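Local coordinates for protein N-acetylgalactosaminyltransferase 7 (Homo sapiens, PDB 6IWR) that is a member of the glycosyltransferase family that joins a GT-A domain to a ricin-type beta-trefoil lectin domain, at residues A[478-486]-A[566-575]; A[549-557]-A[585-593]. All coordinates share one frame; numbering follows the deposited sequence.

Both contacts lie in the beta-trefoil lectin domain, their centres 12 Å apart and each about 38 Å from the centre of the chain. Along the sequence their segments alternate: 478-486, 549-557, 566-575, 585-593. Strand 476-479, which ends in contact 1, pairs antiparallel with strand 589-592 of contact 2, so an early and a late strand of the domain come together here. The hairpins 548-551/556-559 and 565-568/575-578 follow each other in the chain and join where Leu566 N meets Phe557 O at 2.8 Å. Arg568 of contact 1 also reaches the 585-593 segment of contact 2, so residues distant in sequence form one continuous patch of the trefoil.

Contact 1: A[478-486]-A[566-575]; sequences RGFETAYCI and LDRSEVLHQV
In the beta-trefoil lectin domain, the type II beta turn Gly479-Thr482 and the following strand residues Tyr484 and Ile486 pack against the beta hairpin of strands 565-568 and 575-578. Arg568 carries the centre. Its CG sits between the backbone N and the carbonyl carbon (chi1 82°) and the chain then runs extended to NE, laying one face of the guanidinium over Gly479, with NH1 3.5 Å from Gly479 CA. Having no side chain, Gly479 lets the flat group rest directly on the turn. Glu570, from the same hairpin, holds that group by a salt bridge: Arg568 NE reaches Glu570 OE2 at 2.9 Å, nearly straight (167°), within the guanidinium plane but from above the carboxylate plane. Arg568 NH1 is engaged further on by Lys588 O, and Trp589 adds a cation-pi contact. Thr482 comes from the opposite direction, its methyl CG2 3.5 Å from Arg568 NH2. Thr482 OG1 instead turns back on its own turn, donating to Gly479 O at 2.9 Å and accepting from Tyr484 N, an ST turn, which ties the beta turn to the start of the next strand. The other carboxylate oxygen, Glu570 OE1, lies 3.3 Å from Tyr484 CD2. Beside it, the rings of Tyr484 and His573 meet obliquely, planes at 59°, with Tyr484 CE1 3.7 Å from His573 CE1. His573 ND1 is held by Glu570 O, and NE2 bonds to Glu279 of the second subunit, so this end of the hairpin loop also belongs to the dimer interface. Deeper in the domain the contact becomes wholly apolar: Ile486 CG1 lies across Val575 CG2 at 4.0 Å, while Ile486 CD1 and Leu566 CD2 meet tip to tip at 3.4 Å.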
loop_
_atom_site.group_PDB
_atom_site.type_symbol
_atom_site.label_atom_id
_atom_site.label_comp_id
_atom_site.label_asym_id
_atom_site.label_seq_id
_atom_site.Cartn_x
_atom_site.Cartn_y
_atom_site.Cartn_z
ATOM N N ARG A 478 -16.401 -20.723 1.198
ATOM C CA ARG A 478 -17.260 -20.433 2.330
ATOM C C ARG A 478 -17.281 -21.617 3.280
ATOM O O ARG A 478 -17.238 -22.770 2.856
ATOM C CB ARG A 478 -18.677 -20.112 1.847
ATOM C CG ARG A 478 -19.695 -19.928 2.951
ATOM C CD ARG A 478 -21.079 -19.882 2.355
ATOM N NE ARG A 478 -21.283 -18.621 1.657
ATOM C CZ ARG A 478 -21.917 -17.562 2.159
ATOM N NH1 ARG A 478 -22.035 -16.452 1.432
ATOM N NH2 ARG A 478 -22.414 -17.602 3.384
ATOM N N GLY A 479 -17.340 -21.326 4.576
ATOM C CA GLY A 479 -17.458 -22.394 5.563
ATOM C C GLY A 479 -18.838 -23.027 5.507
ATOM O O GLY A 479 -19.861 -22.332 5.589
ATOM N N PHE A 480 -18.872 -24.353 5.349
ATOM C CA PHE A 480 -20.120 -25.081 5.128
ATOM C C PHE A 480 -21.154 -24.704 6.177
ATOM O O PHE A 480 -20.922 -24.874 7.379
ATOM C CB PHE A 480 -19.854 -26.594 5.159
ATOM C CG PHE A 480 -21.082 -27.445 4.892
ATOM C CD1 PHE A 480 -21.723 -27.398 3.650
ATOM C CD2 PHE A 480 -21.594 -28.301 5.880
ATOM C CE1 PHE A 480 -22.858 -28.181 3.394
ATOM C CE2 PHE A 480 -22.740 -29.095 5.636
ATOM C CZ PHE A 480 -23.368 -29.033 4.389
ATOM N N GLU A 481 -22.299 -24.195 5.719
ATOM C CA GLU A 481 -23.393 -23.834 6.621
ATOM C C GLU A 481 -22.944 -22.768 7.617
ATOM O O GLU A 481 -23.381 -22.753 8.771
ATOM C CB GLU A 481 -23.941 -25.068 7.352
ATOM C CG GLU A 481 -24.093 -26.301 6.461
ATOM C CD GLU A 481 -25.060 -27.363 7.005
ATOM O OE1 GLU A 481 -26.015 -27.721 6.259
ATOM O OE2 GLU A 481 -24.862 -27.837 8.159
ATOM N N THR A 482 -22.020 -21.904 7.190
ATOM C CA THR A 482 -21.597 -20.730 7.940
ATOM C C THR A 482 -21.652 -19.514 7.026
ATOM O O THR A 482 -21.912 -19.602 5.821
ATOM C CB THR A 482 -20.164 -20.833 8.492
ATOM O OG1 THR A 482 -19.246 -20.311 7.514
ATOM C CG2 THR A 482 -19.775 -22.263 8.861
ATOM N N ALA A 483 -21.363 -18.370 7.614
ATOM C CA ALA A 483 -21.304 -17.111 6.897
ATOM C C ALA A 483 -19.879 -16.567 6.900
ATOM O O ALA A 483 -19.665 -15.358 6.824
ATOM C CB ALA A 483 -22.280 -16.118 7.514
ATOM N N TYR A 484 -18.896 -17.454 7.027
ATOM C CA TYR A 484 -17.500 -17.070 7.021
ATOM C C TYR A 484 -16.834 -17.582 5.759
ATOM O O TYR A 484 -17.137 -18.681 5.290
ATOM C CB TYR A 484 -16.784 -17.594 8.252
ATOM C CG TYR A 484 -17.244 -16.931 9.522
ATOM C CD1 TYR A 484 -16.926 -15.589 9.793
ATOM C CD2 TYR A 484 -17.977 -17.639 10.471
ATOM C CE1 TYR A 484 -17.334 -14.963 10.992
ATOM C CE2 TYR A 484 -18.391 -17.026 11.667
ATOM C CZ TYR A 484 -18.073 -15.687 11.916
ATOM O OH TYR A 484 -18.484 -15.092 13.091
ATOM N N CYS A 485 -15.960 -16.756 5.200
ATOM C CA CYS A 485 -15.291 -16.998 3.932
ATOM C C CYS A 485 -13.788 -16.825 4.121
ATOM O O CYS A 485 -13.334 -15.990 4.912
ATOM C CB CYS A 485 -15.781 -16.029 2.839
ATOM S SG CYS A 485 -17.319 -16.515 2.018
ATOM N N ILE A 486 -13.008 -17.637 3.406
ATOM C CA ILE A 486 -11.589 -17.350 3.343
ATOM C C ILE A 486 -11.454 -16.048 2.590
ATOM O O ILE A 486 -12.197 -15.787 1.632
ATOM C CB ILE A 486 -10.798 -18.489 2.679
ATOM C CG1 ILE A 486 -10.998 -19.803 3.469
ATOM C CG2 ILE A 486 -9.322 -18.103 2.593
ATOM C CD1 ILE A 486 -10.222 -21.015 2.970
ATOM N N LEU A 566 -7.856 -28.435 4.915
ATOM C CA LEU A 566 -8.069 -27.028 5.217
ATOM C C LEU A 566 -8.986 -26.931 6.439
ATOM O O LEU A 566 -9.983 -27.648 6.536
ATOM C CB LEU A 566 -8.651 -26.304 3.993
ATOM C CG LEU A 566 -8.486 -24.773 4.004
ATOM C CD1 LEU A 566 -7.039 -24.403 4.305
ATOM C CD2 LEU A 566 -8.927 -24.109 2.719
ATOM N N ASP A 567 -8.626 -26.092 7.408
ATOM C CA ASP A 567 -9.397 -25.975 8.650
ATOM C C ASP A 567 -9.533 -24.497 8.983
ATOM O O ASP A 567 -8.826 -23.651 8.431
ATOM C CB ASP A 567 -8.730 -26.727 9.835
ATOM C CG ASP A 567 -9.734 -27.194 10.936
ATOM O OD1 ASP A 567 -10.916 -26.745 10.988
ATOM O OD2 ASP A 567 -9.308 -28.045 11.761
ATOM N N ARG A 568 -10.446 -24.184 9.889
ATOM C CA ARG A 568 -10.708 -22.815 10.309
ATOM C C ARG A 568 -11.079 -22.735 11.783
ATOM O O ARG A 568 -11.513 -23.714 12.347
ATOM C CB ARG A 568 -11.817 -22.204 9.454
ATOM C CG ARG A 568 -13.214 -22.563 9.900
ATOM C CD ARG A 568 -14.217 -22.285 8.820
ATOM N NE ARG A 568 -15.473 -22.934 9.114
ATOM C CZ ARG A 568 -15.955 -23.951 8.429
ATOM N NH1 ARG A 568 -15.287 -24.435 7.410
ATOM N NH2 ARG A 568 -17.106 -24.485 8.767
ATOM N N SER A 569 -10.905 -21.574 12.405
ATOM C CA SER A 569 -11.400 -21.373 13.760
ATOM C C SER A 569 -12.740 -20.663 13.912
ATOM O O SER A 569 -13.523 -21.018 14.768
ATOM C CB SER A 569 -10.377 -20.673 14.629
ATOM O OG SER A 569 -10.900 -20.497 15.921
ATOM N N GLU A 570 -13.017 -19.682 13.081
ATOM C CA GLU A 570 -14.240 -18.883 13.198
ATOM C C GLU A 570 -14.227 -17.866 14.317
ATOM O O GLU A 570 -14.375 -16.684 14.079
ATOM C CB GLU A 570 -15.477 -19.762 13.387
ATOM C CG GLU A 570 -15.533 -21.010 12.531
ATOM C CD GLU A 570 -16.921 -21.295 12.003
ATOM O OE1 GLU A 570 -17.806 -20.448 12.199
ATOM O OE2 GLU A 570 -17.131 -22.352 11.389
ATOM N N VAL A 571 -14.066 -18.325 15.540
ATOM C CA VAL A 571 -14.022 -17.424 16.672
ATOM C C VAL A 571 -12.809 -16.519 16.582
ATOM O O VAL A 571 -12.866 -15.349 16.908
ATOM C CB VAL A 571 -14.034 -18.195 17.986
ATOM C CG1 VAL A 571 -12.984 -19.284 17.957
ATOM C CG2 VAL A 571 -13.809 -17.259 19.152
ATOM N N LEU A 572 -11.715 -17.102 16.137
ATOM C CA LEU A 572 -10.439 -16.460 15.914
ATOM C C LEU A 572 -10.198 -15.905 14.514
ATOM O O LEU A 572 -9.193 -15.250 14.307
ATOM C CB LEU A 572 -9.300 -17.401 16.288
ATOM C CG LEU A 572 -9.105 -17.736 17.763
ATOM C CD1 LEU A 572 -8.014 -18.769 17.919
ATOM C CD2 LEU A 572 -8.762 -16.496 18.557
ATOM N N HIS A 573 -11.102 -16.148 13.568
ATOM C CA HIS A 573 -10.937 -15.697 12.174
ATOM C C HIS A 573 -9.624 -16.157 11.539
ATOM O O HIS A 573 -8.890 -15.396 10.940
ATOM C CB HIS A 573 -11.085 -14.189 12.052
ATOM C CG HIS A 573 -12.474 -13.686 12.283
ATOM N ND1 HIS A 573 -13.430 -14.409 12.954
ATOM C CD2 HIS A 573 -13.059 -12.518 11.945
ATOM C CE1 HIS A 573 -14.544 -13.711 13.015
ATOM N NE2 HIS A 573 -14.346 -12.562 12.405
ATOM N N GLN A 574 -9.358 -17.434 11.704
ATOM C CA GLN A 574 -8.096 -18.100 11.427
ATOM C C GLN A 574 -8.290 -19.222 10.424
ATOM O O GLN A 574 -9.232 -20.012 10.533
ATOM C CB GLN A 574 -7.502 -18.676 12.700
ATOM C CG GLN A 574 -6.012 -18.516 12.820
ATOM C CD GLN A 574 -5.588 -18.259 14.246
ATOM O OE1 GLN A 574 -5.854 -19.071 15.129
ATOM N NE2 GLN A 574 -4.954 -17.105 14.486
ATOM N N VAL A 575 -7.395 -19.283 9.450
ATOM C CA VAL A 575 -7.399 -20.329 8.436
ATOM C C VAL A 575 -6.094 -21.101 8.549
ATOM O O VAL A 575 -5.008 -20.516 8.445
ATOM C CB VAL A 575 -7.564 -19.753 7.022
ATOM C CG1 VAL A 575 -7.290 -20.839 5.996
ATOM C CG2 VAL A 575 -8.946 -19.152 6.841
#

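Contact 2: A[549-557]-A[585-593]; sequences QYFKNLHRF and TTQKWEMNN
With CG placed opposite the backbone N in both Tyr550 (chi1 166°) and Met591 (chi1 -163°), the tyrosine ring crosses the methionine chain, bringing Tyr550 CZ to 3.7 Å from Met591 CB. Met591 SD sits obliquely to that ring, 4.9 Å from the Tyr550 ring centroid, a Met-aromatic contact. Tyr550 OH takes a weak bond from Met591 N and a second from Lys552 NZ at 2.9 Å. Lys552, bent near its end, also donates from NZ to Met591 O at 3.0 Å and forms a salt bridge with Asp473. At the other end of the turn 552-555, where His555 and Arg556 face Phe551 in a G1 beta bulge, Trp589 N donates to His555 O at 2.9 Å, from above the carbonyl plane. Phe557 turns its edge to the Trp589 five-membered ring in an offset edge-to-face pair, planes at 74°, with Phe557 CD2 3.8 Å from Trp589 CB. The 548-551/556-559 hairpin of the beta-trefoil lies across strand 589-592, which itself pairs with 476-479; strands 549-551 and 589-592 run at about a right angle. Lysine, tyrosine hydroxyl, carbonyl and aspartate gather at one edge of an aromatic core, where Asp473 probably offsets the lysine charge.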
loop_
_atom_site.group_PDB
_atom_site.type_symbol
_atom_site.label_atom_id
_atom_site.label_comp_id
_atom_site.label_asym_id
_atom_site.label_seq_id
_atom_site.Cartn_x
_atom_site.Cartn_y
_atom_site.Cartn_z
ATOM N N GLN A 549 -6.187 -30.344 -3.552
ATOM C CA GLN A 549 -7.269 -30.976 -4.282
ATOM C C GLN A 549 -8.572 -30.712 -3.550
ATOM O O GLN A 549 -8.625 -30.764 -2.321
ATOM C CB GLN A 549 -7.022 -32.468 -4.471
ATOM C CG GLN A 549 -7.405 -33.355 -3.333
ATOM C CD GLN A 549 -7.420 -34.804 -3.772
ATOM O OE1 GLN A 549 -7.627 -35.097 -4.947
ATOM N NE2 GLN A 549 -7.192 -35.716 -2.832
ATOM N N TYR A 550 -9.602 -30.381 -4.319
ATOM C CA TYR A 550 -10.886 -29.921 -3.810
ATOM C C TYR A 550 -11.945 -30.938 -4.190
ATOM O O TYR A 550 -12.262 -31.084 -5.375
ATOM C CB TYR A 550 -11.250 -28.546 -4.392
ATOM C CG TYR A 550 -12.697 -28.130 -4.189
ATOM C CD1 TYR A 550 -13.299 -28.206 -2.927
ATOM C CD2 TYR A 550 -13.465 -27.663 -5.255
ATOM C CE1 TYR A 550 -14.634 -27.832 -2.728
ATOM C CE2 TYR A 550 -14.792 -27.275 -5.072
ATOM C CZ TYR A 550 -15.371 -27.362 -3.803
ATOM O OH TYR A 550 -16.684 -26.988 -3.627
ATOM N N PHE A 551 -12.502 -31.627 -3.192
ATOM C CA PHE A 551 -13.626 -32.540 -3.404
ATOM C C PHE A 551 -14.920 -31.802 -3.066
ATOM O O PHE A 551 -15.172 -31.486 -1.896
ATOM C CB PHE A 551 -13.468 -33.808 -2.564
ATOM C CG PHE A 551 -12.327 -34.698 -3.009
ATOM C CD1 PHE A 551 -12.007 -34.823 -4.355
ATOM C CD2 PHE A 551 -11.566 -35.395 -2.079
ATOM C CE1 PHE A 551 -10.962 -35.637 -4.768
ATOM C CE2 PHE A 551 -10.528 -36.202 -2.484
ATOM C CZ PHE A 551 -10.228 -36.325 -3.833
ATOM N N LYS A 552 -15.748 -31.536 -4.079
ATOM C CA LYS A 552 -16.923 -30.698 -3.844
ATOM C C LYS A 552 -17.948 -31.406 -2.961
ATOM O O LYS A 552 -18.427 -30.831 -1.976
ATOM C CB LYS A 552 -17.551 -30.265 -5.170
ATOM C CG LYS A 552 -18.721 -29.324 -5.007
ATOM C CD LYS A 552 -19.269 -28.847 -6.337
ATOM C CE LYS A 552 -18.837 -27.425 -6.633
ATOM N NZ LYS A 552 -18.927 -26.505 -5.478
ATOM N N ASN A 553 -18.290 -32.656 -3.293
ATOM C CA ASN A 553 -19.279 -33.406 -2.510
ATOM C C ASN A 553 -18.820 -33.633 -1.065
ATOM O O ASN A 553 -19.595 -33.442 -0.122
ATOM C CB ASN A 553 -19.585 -34.738 -3.205
ATOM C CG ASN A 553 -20.886 -35.352 -2.740
ATOM O OD1 ASN A 553 -20.883 -36.227 -1.871
ATOM N ND2 ASN A 553 -22.006 -34.899 -3.299
ATOM N N LEU A 554 -17.560 -34.036 -0.875
ATOM C CA LEU A 554 -16.907 -34.146 0.431
ATOM C C LEU A 554 -16.748 -32.813 1.169
ATOM O O LEU A 554 -16.354 -32.830 2.343
ATOM C CB LEU A 554 -15.521 -34.773 0.263
ATOM C CG LEU A 554 -15.077 -35.975 1.089
ATOM C CD1 LEU A 554 -13.608 -35.902 1.466
ATOM C CD2 LEU A 554 -15.979 -36.146 2.314
ATOM N N HIS A 555 -16.992 -31.665 0.519
ATOM C CA HIS A 555 -16.761 -30.365 1.151
ATOM C C HIS A 555 -15.342 -30.265 1.704
ATOM O O HIS A 555 -15.129 -29.719 2.780
ATOM C CB HIS A 555 -17.776 -30.112 2.273
ATOM C CG HIS A 555 -19.208 -30.182 1.836
ATOM N ND1 HIS A 555 -19.757 -29.297 0.932
ATOM C CD2 HIS A 555 -20.210 -31.026 2.182
ATOM C CE1 HIS A 555 -21.030 -29.590 0.736
ATOM N NE2 HIS A 555 -21.332 -30.633 1.487
ATOM N N ARG A 556 -14.348 -30.815 1.008
ATOM C CA ARG A 556 -13.004 -30.906 1.555
ATOM C C ARG A 556 -11.957 -30.320 0.609
ATOM O O ARG A 556 -11.975 -30.567 -0.603
ATOM C CB ARG A 556 -12.638 -32.344 1.896
ATOM C CG ARG A 556 -11.232 -32.425 2.418
ATOM C CD ARG A 556 -10.775 -33.818 2.519
ATOM N NE ARG A 556 -11.554 -34.503 3.532
ATOM C CZ ARG A 556 -11.510 -35.811 3.737
ATOM N NH1 ARG A 556 -10.721 -36.578 2.979
ATOM N NH2 ARG A 556 -12.261 -36.348 4.691
ATOM N N PHE A 557 -11.068 -29.523 1.181
ATOM C CA PHE A 557 -9.840 -29.055 0.573
ATOM C C PHE A 557 -8.699 -29.753 1.288
ATOM O O PHE A 557 -8.522 -29.577 2.499
ATOM C CB PHE A 557 -9.676 -27.539 0.724
ATOM C CG PHE A 557 -10.448 -26.743 -0.273
ATOM C CD1 PHE A 557 -9.945 -26.527 -1.540
ATOM C CD2 PHE A 557 -11.689 -26.220 0.048
ATOM C CE1 PHE A 557 -10.665 -25.803 -2.466
ATOM C CE2 PHE A 557 -12.406 -25.485 -0.880
ATOM C CZ PHE A 557 -11.891 -25.280 -2.134
ATOM N N THR A 585 -16.633 -29.884 11.620
ATOM C CA THR A 585 -17.205 -29.125 10.517
ATOM C C THR A 585 -16.318 -27.976 10.109
ATOM O O THR A 585 -16.484 -27.435 9.012
ATOM C CB THR A 585 -18.567 -28.537 10.851
ATOM O OG1 THR A 585 -18.492 -27.891 12.126
ATOM C CG2 THR A 585 -19.628 -29.614 10.845
ATOM N N THR A 586 -15.421 -27.562 10.991
ATOM C CA THR A 586 -14.433 -26.567 10.636
ATOM C C THR A 586 -13.569 -26.989 9.463
ATOM O O THR A 586 -12.789 -26.174 8.959
ATOM C CB THR A 586 -13.556 -26.285 11.839
ATOM O OG1 THR A 586 -13.357 -27.496 12.572
ATOM C CG2 THR A 586 -14.236 -25.266 12.711
ATOM N N GLN A 587 -13.652 -28.245 9.042
ATOM C CA GLN A 587 -12.930 -28.710 7.874
ATOM C C GLN A 587 -13.844 -28.915 6.683
ATOM O O GLN A 587 -13.446 -29.580 5.734
ATOM C CB GLN A 587 -12.176 -29.995 8.194
ATOM C CG GLN A 587 -10.962 -29.773 9.044
ATOM C CD GLN A 587 -10.328 -31.067 9.488
ATOM O OE1 GLN A 587 -9.423 -31.074 10.324
ATOM N NE2 GLN A 587 -10.811 -32.178 8.943
ATOM N N LYS A 588 -15.045 -28.355 6.704
ATOM C CA LYS A 588 -16.003 -28.522 5.622
ATOM C C LYS A 588 -16.213 -27.178 4.950
ATOM O O LYS A 588 -16.477 -26.177 5.627
ATOM C CB LYS A 588 -17.327 -29.101 6.133
ATOM C CG LYS A 588 -17.373 -30.628 5.999
ATOM C CD LYS A 588 -18.147 -31.362 7.084
ATOM C CE LYS A 588 -17.279 -32.509 7.631
ATOM N NZ LYS A 588 -18.038 -33.724 8.036
ATOM N N TRP A 589 -16.059 -27.156 3.622
ATOM C CA TRP A 589 -16.031 -25.927 2.841
ATOM C C TRP A 589 -16.851 -26.111 1.581
ATOM O O TRP A 589 -16.928 -27.218 1.045
ATOM C CB TRP A 589 -14.620 -25.548 2.398
ATOM C CG TRP A 589 -13.669 -25.413 3.489
ATOM C CD1 TRP A 589 -12.899 -26.394 4.036
ATOM C CD2 TRP A 589 -13.347 -24.208 4.182
ATOM N NE1 TRP A 589 -12.117 -25.876 5.049
ATOM C CE2 TRP A 589 -12.380 -24.535 5.157
ATOM C CE3 TRP A 589 -13.792 -22.884 4.081
ATOM C CZ2 TRP A 589 -11.858 -23.594 6.017
ATOM C CZ3 TRP A 589 -13.260 -21.950 4.931
ATOM C CH2 TRP A 589 -12.307 -22.308 5.889
ATOM N N GLU A 590 -17.438 -25.017 1.091
ATOM C CA GLU A 590 -18.027 -24.965 -0.237
ATOM C C GLU A 590 -17.286 -23.951 -1.100
ATOM O O GLU A 590 -16.697 -22.981 -0.603
ATOM C CB GLU A 590 -19.524 -24.602 -0.210
ATOM C CG GLU A 590 -20.126 -24.159 1.098
ATOM C CD GLU A 590 -21.634 -23.926 0.981
ATOM O OE1 GLU A 590 -22.157 -24.093 -0.126
ATOM O OE2 GLU A 590 -22.306 -23.590 1.983
ATOM N N MET A 591 -17.320 -24.172 -2.413
ATOM C CA MET A 591 -16.830 -23.175 -3.360
ATOM C C MET A 591 -17.977 -22.795 -4.282
ATOM O O MET A 591 -18.383 -23.575 -5.149
ATOM C CB MET A 591 -15.622 -23.668 -4.152
ATOM C CG MET A 591 -14.825 -22.549 -4.853
ATOM S SD MET A 591 -13.300 -23.207 -5.589
ATOM C CE MET A 591 -12.149 -21.847 -5.468
ATOM N N ASN A 592 -18.473 -21.588 -4.104
ATOM C CA ASN A 592 -19.650 -21.107 -4.801
ATOM C C ASN A 592 -19.237 -20.020 -5.765
ATOM O O ASN A 592 -18.456 -19.128 -5.405
ATOM C CB ASN A 592 -20.675 -20.586 -3.802
ATOM C CG ASN A 592 -20.938 -21.574 -2.726
ATOM O OD1 ASN A 592 -21.293 -22.702 -3.025
ATOM N ND2 ASN A 592 -20.699 -21.196 -1.469
ATOM N N ASN A 593 -19.743 -20.110 -6.985
ATOM C CA ASN A 593 -19.516 -19.035 -7.938
ATOM C C ASN A 593 -20.131 -17.762 -7.407
ATOM O O ASN A 593 -21.266 -17.752 -6.925
ATOM C CB ASN A 593 -20.123 -19.341 -9.306
ATOM C CG ASN A 593 -19.503 -20.538 -9.971
ATOM O OD1 ASN A 593 -20.145 -21.169 -10.802
ATOM N ND2 ASN A 593 -18.265 -20.872 -9.604
#